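Local coordinates for hypothetical protein BACOVA_04980 (Bacteroides ovatus, PDB 3UFI) that is a putative cell adhesion protein related to the major fimbrial subunit FimA and probably serves as a building block of a bacterial pilus, at residues Y18-E23 with P150-F155; L227-M232 with L256-A261. One frame throughout, in Å; residues are numbered along the deposited sequence. Where two conformers were deposited one is given.

How the contacts relate
Contact 1 pairs two parallel strands, 18-23 and 150-155, in the large mixed sheet. Contact 2 ties 227-232 to 256-261 in a small two-stranded antiparallel sheet further along the chain, so the two follow one another in series. Their centres lie 22 Å apart and their nearest atoms about 6 Å apart, without touching. The chain leaving strand 150-156 connects them. His157 NE2 is hydrogen-bonded to Glu23 OE1 of contact 1, while the next few residues reach contact 2: Ser258 OG gives a hydrogen bond to the backbone O of the modified lysine at position 158, Thr160 OG1 bonds to Glu257 O, and the backbones of Met159 and Thr160 bond to those of Gly259 and Leu227.

Contact 1 (Y18-E23 with P150-F155); sequences YGNINE and PVTFDF
Phe155 turns the edge of its ring to strand 18-23, with Asn20 O lying in the ring plane 3.4 Å from Phe155 CD1 and Gly19 CA 4.1 Å from Phe155 CE1. Its CG sits beside the backbone N (chi1 -66°), which lays the ring back along its own strand toward Gly19. This is the tight side: a beta carbon on Gly19 would come 3.0 Å from Phe155 CE1. Trp38 meets the Phe155 ring edge-to-face, and Ala100 of strand 95-102 and Ala140 of strand 138-146 touch it. Five backbone hydrogen bonds join the two strands, from Tyr18 N to Val151 O at one end to Asn22 N and Phe155 O at the other, the parallel ladder that ties the N-terminal strand to strand 150-156 in the mixed sheet of this fimbrillin-like, transthyretin-clan protein. The other face is looser and borders solvent. Here Tyr18 CB is 3.5 Å from Thr152 OG1, its ring edge lies alongside Pro150 CB, and Asn20 ND2 stands 3.7 Å from Thr152 CG2. In one of two Asp154 conformers, and so not for certain, Asn22 ND2 donates to Asp154 OD2 at 2.9 Å, from above a carboxylate plane turned 61° from the amide. With alanine in place of Asn22, Asp154 would probably lose its amide donor in that conformer, its carboxylate set freer to turn.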
ATOM      1  N   TYR A  18       3.929  17.473  -4.625  1.00 25.77           N
ATOM      2  CA  TYR A  18       3.835  16.456  -5.641  1.00 23.61           C
ATOM      3  C   TYR A  18       4.207  15.114  -5.039  1.00 27.57           C
ATOM      4  O   TYR A  18       4.858  15.056  -3.991  1.00 24.99           O
ATOM      5  CB  TYR A  18       4.772  16.742  -6.817  1.00 24.30           C
ATOM      6  CG  TYR A  18       4.510  17.996  -7.607  1.00 24.10           C
ATOM      7  CD1 TYR A  18       5.150  19.192  -7.279  1.00 26.30           C
ATOM      8  CD2 TYR A  18       3.767  17.954  -8.788  1.00 23.79           C
ATOM      9  CE1 TYR A  18       5.045  20.318  -8.092  1.00 26.97           C
ATOM     10  CE2 TYR A  18       3.660  19.079  -9.616  1.00 25.85           C
ATOM     11  CZ  TYR A  18       4.339  20.243  -9.282  1.00 30.75           C
ATOM     12  OH  TYR A  18       4.261  21.361 -10.069  1.00 29.14           O
ATOM     13  N   GLY A  19       3.854  14.044  -5.745  1.00 25.92           N
ATOM     14  CA  GLY A  19       4.167  12.698  -5.311  1.00 24.86           C
ATOM     15  C   GLY A  19       4.438  11.744  -6.454  1.00 30.02           C
ATOM     16  O   GLY A  19       3.712  11.730  -7.455  1.00 29.31           O
ATOM     17  N   ASN A  20       5.498  10.940  -6.286  1.00 26.87           N
ATOM     18  CA  ASN A  20       5.858   9.801  -7.141  1.00 26.84           C
ATOM     19  C   ASN A  20       5.567   8.544  -6.365  1.00 30.61           C
ATOM     20  O   ASN A  20       5.657   8.560  -5.136  1.00 31.05           O
ATOM     21  CB  ASN A  20       7.352   9.816  -7.509  1.00 23.62           C
ATOM     22  CG  ASN A  20       7.770  10.749  -8.583  1.00 35.85           C
ATOM     23  OD1 ASN A  20       7.167  10.812  -9.647  1.00 31.65           O
ATOM     24  ND2 ASN A  20       8.910  11.390  -8.382  1.00 31.79           N
ATOM     25  N   ILE A  21       5.244   7.456  -7.042  1.00 28.22           N
ATOM     26  CA  ILE A  21       5.101   6.150  -6.382  1.00 27.17           C
ATOM     27  C   ILE A  21       6.126   5.224  -7.012  1.00 30.33           C
ATOM     28  O   ILE A  21       6.225   5.206  -8.236  1.00 28.65           O
ATOM     29  CB  ILE A  21       3.667   5.557  -6.433  1.00 29.31           C
ATOM     30  CG1 ILE A  21       2.636   6.538  -5.823  1.00 28.61           C
ATOM     31  CG2 ILE A  21       3.629   4.203  -5.686  1.00 28.88           C
ATOM     32  CD1 ILE A  21       1.139   6.173  -6.110  1.00 28.64           C
ATOM     33  N   ASN A  22       6.908   4.480  -6.201  1.00 29.04           N
ATOM     34  CA  ASN A  22       7.875   3.521  -6.769  1.00 29.66           C
ATOM     35  C   ASN A  22       7.186   2.210  -7.019  1.00 34.02           C
ATOM     36  O   ASN A  22       6.712   1.564  -6.080  1.00 32.98           O
ATOM     37  CB  ASN A  22       9.103   3.312  -5.882  1.00 30.59           C
ATOM     38  CG  ASN A  22       9.918   4.561  -5.709  1.00 46.58           C
ATOM     39  OD1 ASN A  22       9.847   5.485  -6.513  1.00 42.47           O
ATOM     40  ND2 ASN A  22      10.713   4.609  -4.662  1.00 40.48           N
ATOM     41  N   GLU A  23       7.086   1.836  -8.290  1.00 31.62           N
ATOM     42  CA  GLU A  23       6.434   0.593  -8.669  1.00 30.94           C
ATOM     43  C   GLU A  23       6.805   0.181 -10.073  1.00 35.19           C
ATOM     44  O   GLU A  23       7.337   0.973 -10.852  1.00 34.44           O
ATOM     45  CB  GLU A  23       4.900   0.684  -8.523  1.00 31.16           C
ATOM     46  CG  GLU A  23       4.258   1.862  -9.231  1.00 36.48           C
ATOM     47  CD  GLU A  23       2.767   1.947  -8.980  1.00 50.89           C
ATOM     48  OE1 GLU A  23       2.343   1.810  -7.808  1.00 42.54           O
ATOM     49  OE2 GLU A  23       2.019   2.150  -9.961  1.00 49.11           O
ATOM     50  N   PRO A 150       8.347  24.054  -4.267  1.00 30.69           N
ATOM     51  CA  PRO A 150       7.736  22.754  -4.567  1.00 29.17           C
ATOM     52  C   PRO A 150       8.540  21.622  -3.911  1.00 33.27           C
ATOM     53  O   PRO A 150       9.762  21.673  -3.828  1.00 35.00           O
ATOM     54  CB  PRO A 150       7.791  22.665  -6.109  1.00 30.54           C
ATOM     55  CG  PRO A 150       8.524  23.876  -6.588  1.00 35.56           C
ATOM     56  CD  PRO A 150       9.139  24.561  -5.413  1.00 31.85           C
ATOM     57  N   VAL A 151       7.866  20.621  -3.434  1.00 30.31           N
ATOM     58  CA  VAL A 151       8.510  19.423  -2.872  1.00 30.00           C
ATOM     59  C   VAL A 151       7.825  18.210  -3.497  1.00 31.21           C
ATOM     60  O   VAL A 151       6.594  18.178  -3.575  1.00 30.55           O
ATOM     61  CB  VAL A 151       8.529  19.358  -1.305  1.00 33.06           C
ATOM     62  CG1 VAL A 151       7.153  19.633  -0.707  1.00 31.89           C
ATOM     63  CG2 VAL A 151       9.077  18.009  -0.793  1.00 32.40           C
ATOM     64  N   THR A 152       8.612  17.223  -3.925  1.00 27.91           N
ATOM     65  CA  THR A 152       8.084  15.963  -4.437  1.00 26.97           C
ATOM     66  C   THR A 152       8.411  14.837  -3.477  1.00 30.55           C
ATOM     67  O   THR A 152       9.584  14.544  -3.247  1.00 30.37           O
ATOM     68  CB  THR A 152       8.613  15.619  -5.836  1.00 29.46           C
ATOM     69  OG1 THR A 152       8.312  16.699  -6.700  1.00 31.30           O
ATOM     70  CG2 THR A 152       7.966  14.310  -6.404  1.00 23.34           C
ATOM     71  N   PHE A 153       7.384  14.176  -2.954  1.00 26.72           N
ATOM     72  CA  PHE A 153       7.595  13.010  -2.120  1.00 26.21           C
ATOM     73  C   PHE A 153       7.781  11.772  -2.988  1.00 30.74           C
ATOM     74  O   PHE A 153       7.075  11.616  -3.994  1.00 30.75           O
ATOM     75  CB  PHE A 153       6.388  12.779  -1.187  1.00 27.42           C
ATOM     76  CG  PHE A 153       6.229  13.802  -0.104  1.00 28.68           C
ATOM     77  CD1 PHE A 153       7.041  13.774   1.027  1.00 31.22           C
ATOM     78  CD2 PHE A 153       5.248  14.778  -0.191  1.00 30.97           C
ATOM     79  CE1 PHE A 153       6.890  14.725   2.039  1.00 31.72           C
ATOM     80  CE2 PHE A 153       5.074  15.710   0.841  1.00 34.00           C
ATOM     81  CZ  PHE A 153       5.907  15.684   1.941  1.00 31.95           C
ATOM     82  N   ASP A 154       8.727  10.905  -2.614  1.00 27.24           N
ATOM     83  CA  ASP A 154       8.922   9.627  -3.296  0.50 26.78           C
ATOM     84  C   ASP A 154       8.334   8.524  -2.417  1.00 29.73           C
ATOM     85  O   ASP A 154       8.970   8.089  -1.453  1.00 30.44           O
ATOM     86  CB  ASP A 154      10.394   9.343  -3.645  0.50 29.44           C
ATOM     87  CG  ASP A 154      10.544   8.107  -4.520  0.50 38.84           C
ATOM     88  OD1 ASP A 154       9.621   7.833  -5.329  0.50 37.37           O
ATOM     89  OD2 ASP A 154      11.573   7.407  -4.390  0.50 46.68           O
ATOM     90  N   PHE A 155       7.097   8.124  -2.702  1.00 26.88           N
ATOM     91  CA  PHE A 155       6.381   7.113  -1.921  1.00 25.81           C
ATOM     92  C   PHE A 155       6.770   5.701  -2.315  1.00 29.09           C
ATOM     93  O   PHE A 155       7.007   5.412  -3.485  1.00 28.36           O
ATOM     94  CB  PHE A 155       4.861   7.268  -2.084  1.00 26.10           C
ATOM     95  CG  PHE A 155       4.246   8.525  -1.513  1.00 27.28           C
ATOM     96  CD1 PHE A 155       4.108   9.671  -2.295  1.00 29.48           C
ATOM     97  CD2 PHE A 155       3.698   8.530  -0.231  1.00 27.85           C
ATOM     98  CE1 PHE A 155       3.458  10.810  -1.798  1.00 29.01           C
ATOM     99  CE2 PHE A 155       3.057   9.674   0.271  1.00 30.60           C
ATOM    100  CZ  PHE A 155       2.947  10.806  -0.514  1.00 28.77           C
TER

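Contact 2 (L227-M232 with L256-A261)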
ATOM      1  N   LEU A 227      -1.122  -7.775   2.119  1.00 29.43           N
ATOM      2  CA  LEU A 227      -1.027  -8.183   3.520  1.00 30.45           C
ATOM      3  C   LEU A 227      -0.026  -7.348   4.253  1.00 32.20           C
ATOM      4  O   LEU A 227       0.820  -6.731   3.617  1.00 31.92           O
ATOM      5  CB  LEU A 227      -0.503  -9.655   3.598  1.00 31.92           C
ATOM      6  CG  LEU A 227      -1.383 -10.802   3.157  1.00 38.67           C
ATOM      7  CD1 LEU A 227      -0.608 -12.078   3.205  1.00 39.45           C
ATOM      8  CD2 LEU A 227      -2.609 -10.948   4.065  1.00 42.82           C
ATOM      9  N   PHE A 228      -0.006  -7.450   5.590  1.00 27.39           N
ATOM     10  CA  PHE A 228       1.054  -6.837   6.352  1.00 26.70           C
ATOM     11  C   PHE A 228       2.313  -7.687   6.199  1.00 31.47           C
ATOM     12  O   PHE A 228       2.214  -8.922   6.178  1.00 31.82           O
ATOM     13  CB  PHE A 228       0.677  -6.654   7.833  1.00 27.78           C
ATOM     14  CG  PHE A 228      -0.254  -5.487   8.048  1.00 28.84           C
ATOM     15  CD1 PHE A 228       0.233  -4.183   8.081  1.00 29.96           C
ATOM     16  CD2 PHE A 228      -1.619  -5.691   8.245  1.00 31.42           C
ATOM     17  CE1 PHE A 228      -0.633  -3.099   8.252  1.00 31.03           C
ATOM     18  CE2 PHE A 228      -2.485  -4.608   8.433  1.00 33.91           C
ATOM     19  CZ  PHE A 228      -1.987  -3.318   8.442  1.00 31.51           C
ATOM     20  N   PRO A 229       3.491  -7.050   6.026  1.00 28.56           N
ATOM     21  CA  PRO A 229       4.741  -7.821   5.907  1.00 28.14           C
ATOM     22  C   PRO A 229       4.913  -8.786   7.082  1.00 31.46           C
ATOM     23  O   PRO A 229       4.630  -8.433   8.224  1.00 32.09           O
ATOM     24  CB  PRO A 229       5.825  -6.722   5.900  1.00 29.06           C
ATOM     25  CG  PRO A 229       5.128  -5.545   5.324  1.00 32.36           C
ATOM     26  CD  PRO A 229       3.768  -5.593   5.963  1.00 29.11           C
ATOM     27  N   GLN A 230       5.358 -10.011   6.792  1.00 27.53           N
ATOM     28  CA  GLN A 230       5.483 -11.083   7.786  1.00 27.52           C
ATOM     29  C   GLN A 230       6.273 -12.262   7.269  1.00 32.18           C
ATOM     30  O   GLN A 230       6.279 -12.550   6.072  1.00 30.61           O
ATOM     31  CB  GLN A 230       4.060 -11.604   8.176  1.00 27.71           C
ATOM     32  CG  GLN A 230       3.279 -12.261   7.009  1.00 26.12           C
ATOM     33  CD  GLN A 230       1.837 -12.501   7.337  1.00 36.51           C
ATOM     34  OE1 GLN A 230       1.471 -13.581   7.773  1.00 28.87           O
ATOM     35  NE2 GLN A 230       0.987 -11.489   7.178  1.00 25.67           N
ATOM     36  N   ASP A 231       6.847 -13.014   8.186  1.00 32.06           N
ATOM     37  CA  ASP A 231       7.468 -14.280   7.826  1.00 32.07           C
ATOM     38  C   ASP A 231       6.328 -15.304   7.867  1.00 33.89           C
ATOM     39  O   ASP A 231       5.696 -15.471   8.918  1.00 33.74           O
ATOM     40  CB  ASP A 231       8.633 -14.632   8.773  1.00 34.65           C
ATOM     41  CG  ASP A 231       9.560 -15.722   8.269  1.00 44.13           C
ATOM     42  OD1 ASP A 231       9.434 -16.117   7.094  1.00 42.91           O
ATOM     43  OD2 ASP A 231      10.431 -16.153   9.035  1.00 56.75           O
HETATM   44  N   MSE A 232       5.977 -15.889   6.717  1.00 28.57           N
HETATM   45  CA  MSE A 232       4.864 -16.852   6.687  1.00 27.86           C
HETATM   46  C   MSE A 232       5.109 -18.015   7.661  1.00 35.17           C
HETATM   47  O   MSE A 232       6.268 -18.416   7.799  1.00 36.28           O
HETATM   48  CB  MSE A 232       4.652 -17.420   5.280  1.00 27.90           C
HETATM   49  CG  MSE A 232       4.004 -16.442   4.315  1.00 31.31           C
HETATM   50 SE   MSE A 232       4.244 -17.068   2.477  0.75 35.68          SE
HETATM   51  CE  MSE A 232       2.719 -18.286   2.358  1.00 30.45           C
ATOM     52  N   LEU A 256       7.688 -12.481   3.659  1.00 30.10           N
ATOM     53  CA  LEU A 256       7.030 -11.476   2.816  1.00 28.02           C
ATOM     54  C   LEU A 256       7.422 -10.089   3.291  1.00 32.74           C
ATOM     55  O   LEU A 256       6.977  -9.640   4.348  1.00 32.27           O
ATOM     56  CB  LEU A 256       5.506 -11.662   2.817  1.00 26.56           C
ATOM     57  CG  LEU A 256       4.967 -13.094   2.583  1.00 28.35           C
ATOM     58  CD1 LEU A 256       3.482 -13.140   2.808  1.00 27.44           C
ATOM     59  CD2 LEU A 256       5.318 -13.624   1.187  1.00 24.93           C
ATOM     60  N   GLU A 257       8.348  -9.454   2.551  1.00 29.94           N
ATOM     61  CA  GLU A 257       8.883  -8.138   2.911  1.00 29.80           C
ATOM     62  C   GLU A 257       8.142  -6.994   2.258  1.00 30.96           C
ATOM     63  O   GLU A 257       7.487  -7.177   1.230  1.00 27.73           O
ATOM     64  CB  GLU A 257      10.359  -8.044   2.541  1.00 31.62           C
ATOM     65  CG  GLU A 257      11.198  -9.114   3.212  1.00 39.90           C
ATOM     66  CD  GLU A 257      12.674  -8.893   2.977  1.00 57.91           C
ATOM     67  OE1 GLU A 257      13.136  -9.115   1.837  1.00 49.60           O
ATOM     68  OE2 GLU A 257      13.358  -8.451   3.926  1.00 59.16           O
ATOM     69  N   SER A 258       8.246  -5.807   2.884  1.00 30.48           N
ATOM     70  CA  SER A 258       7.704  -4.519   2.418  1.00 30.11           C
ATOM     71  C   SER A 258       8.134  -4.229   0.990  1.00 34.32           C
ATOM     72  O   SER A 258       9.322  -4.378   0.662  1.00 34.26           O
ATOM     73  CB  SER A 258       8.251  -3.392   3.296  1.00 33.30           C
ATOM     74  OG  SER A 258       7.267  -2.860   4.160  1.00 46.00           O
ATOM     75  N   GLY A 259       7.190  -3.788   0.171  1.00 30.07           N
ATOM     76  CA  GLY A 259       7.479  -3.351  -1.189  1.00 30.43           C
ATOM     77  C   GLY A 259       7.740  -4.419  -2.222  1.00 35.56           C
ATOM     78  O   GLY A 259       8.156  -4.096  -3.336  1.00 36.18           O
ATOM     79  N   HIS A 260       7.490  -5.692  -1.886  1.00 32.04           N
ATOM     80  CA  HIS A 260       7.723  -6.776  -2.839  1.00 31.43           C
ATOM     81  C   HIS A 260       6.465  -7.576  -3.070  1.00 31.57           C
ATOM     82  O   HIS A 260       5.613  -7.652  -2.191  1.00 29.56           O
ATOM     83  CB  HIS A 260       8.846  -7.698  -2.341  1.00 33.39           C
ATOM     84  CG  HIS A 260      10.197  -7.071  -2.396  1.00 38.62           C
ATOM     85  ND1 HIS A 260      10.913  -7.006  -3.580  1.00 41.86           N
ATOM     86  CD2 HIS A 260      10.924  -6.500  -1.409  1.00 41.88           C
ATOM     87  CE1 HIS A 260      12.049  -6.397  -3.280  1.00 42.45           C
ATOM     88  NE2 HIS A 260      12.105  -6.080  -1.983  1.00 42.94           N
ATOM     89  N   ALA A 261       6.370  -8.187  -4.245  1.00 28.03           N
ATOM     90  CA  ALA A 261       5.271  -9.065  -4.627  1.00 27.64           C
ATOM     91  C   ALA A 261       5.825 -10.466  -4.762  1.00 29.94           C
ATOM     92  O   ALA A 261       6.959 -10.652  -5.219  1.00 29.99           O
ATOM     93  CB  ALA A 261       4.610  -8.591  -5.914  1.00 28.39           C
TER
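Leu256 pushes its branched end against Met232, a selenomethionine, and the two side chains meet at a slant: Leu256 CD1 lies 3.7 Å from Met232 CG, and Leu256 CD2 lies 3.8 Å from Met232 SE. The CG of Leu256 stands beside its backbone N (chi1 -48°), on the side of the strand pairing, which places Leu256 CG 3.8 Å from Gln230 O. On another flank Leu256 CD1 touches Leu227 CD1 at 4.2 Å, so one buried leucine is shared by two apolar partners from the facing segment. Gln230 keeps its amide end for other partners: NE2 gives a nearly straight bond (172°) to Phe228 O at 3.0 Å, in the plane of its amide, and another to Gln185 O, two acceptors that fix the rotation of the group. Just before Gln230 in the chain, Pro229 lays its ring beside Ser258, its CG 3.6 Å from Ser258 OG, whose hydroxyl is bonded to the backbone O of the modified lysine at position 158. The backbones of Gln230 and Leu256 exchange two hydrogen bonds, Leu256 N to Gln230 O being the shorter at 2.8 Å. This is an antiparallel hydrogen-bonded pair, followed directly by a type II beta turn from Glu257 to His260 with Gly259 at its positive-phi third position.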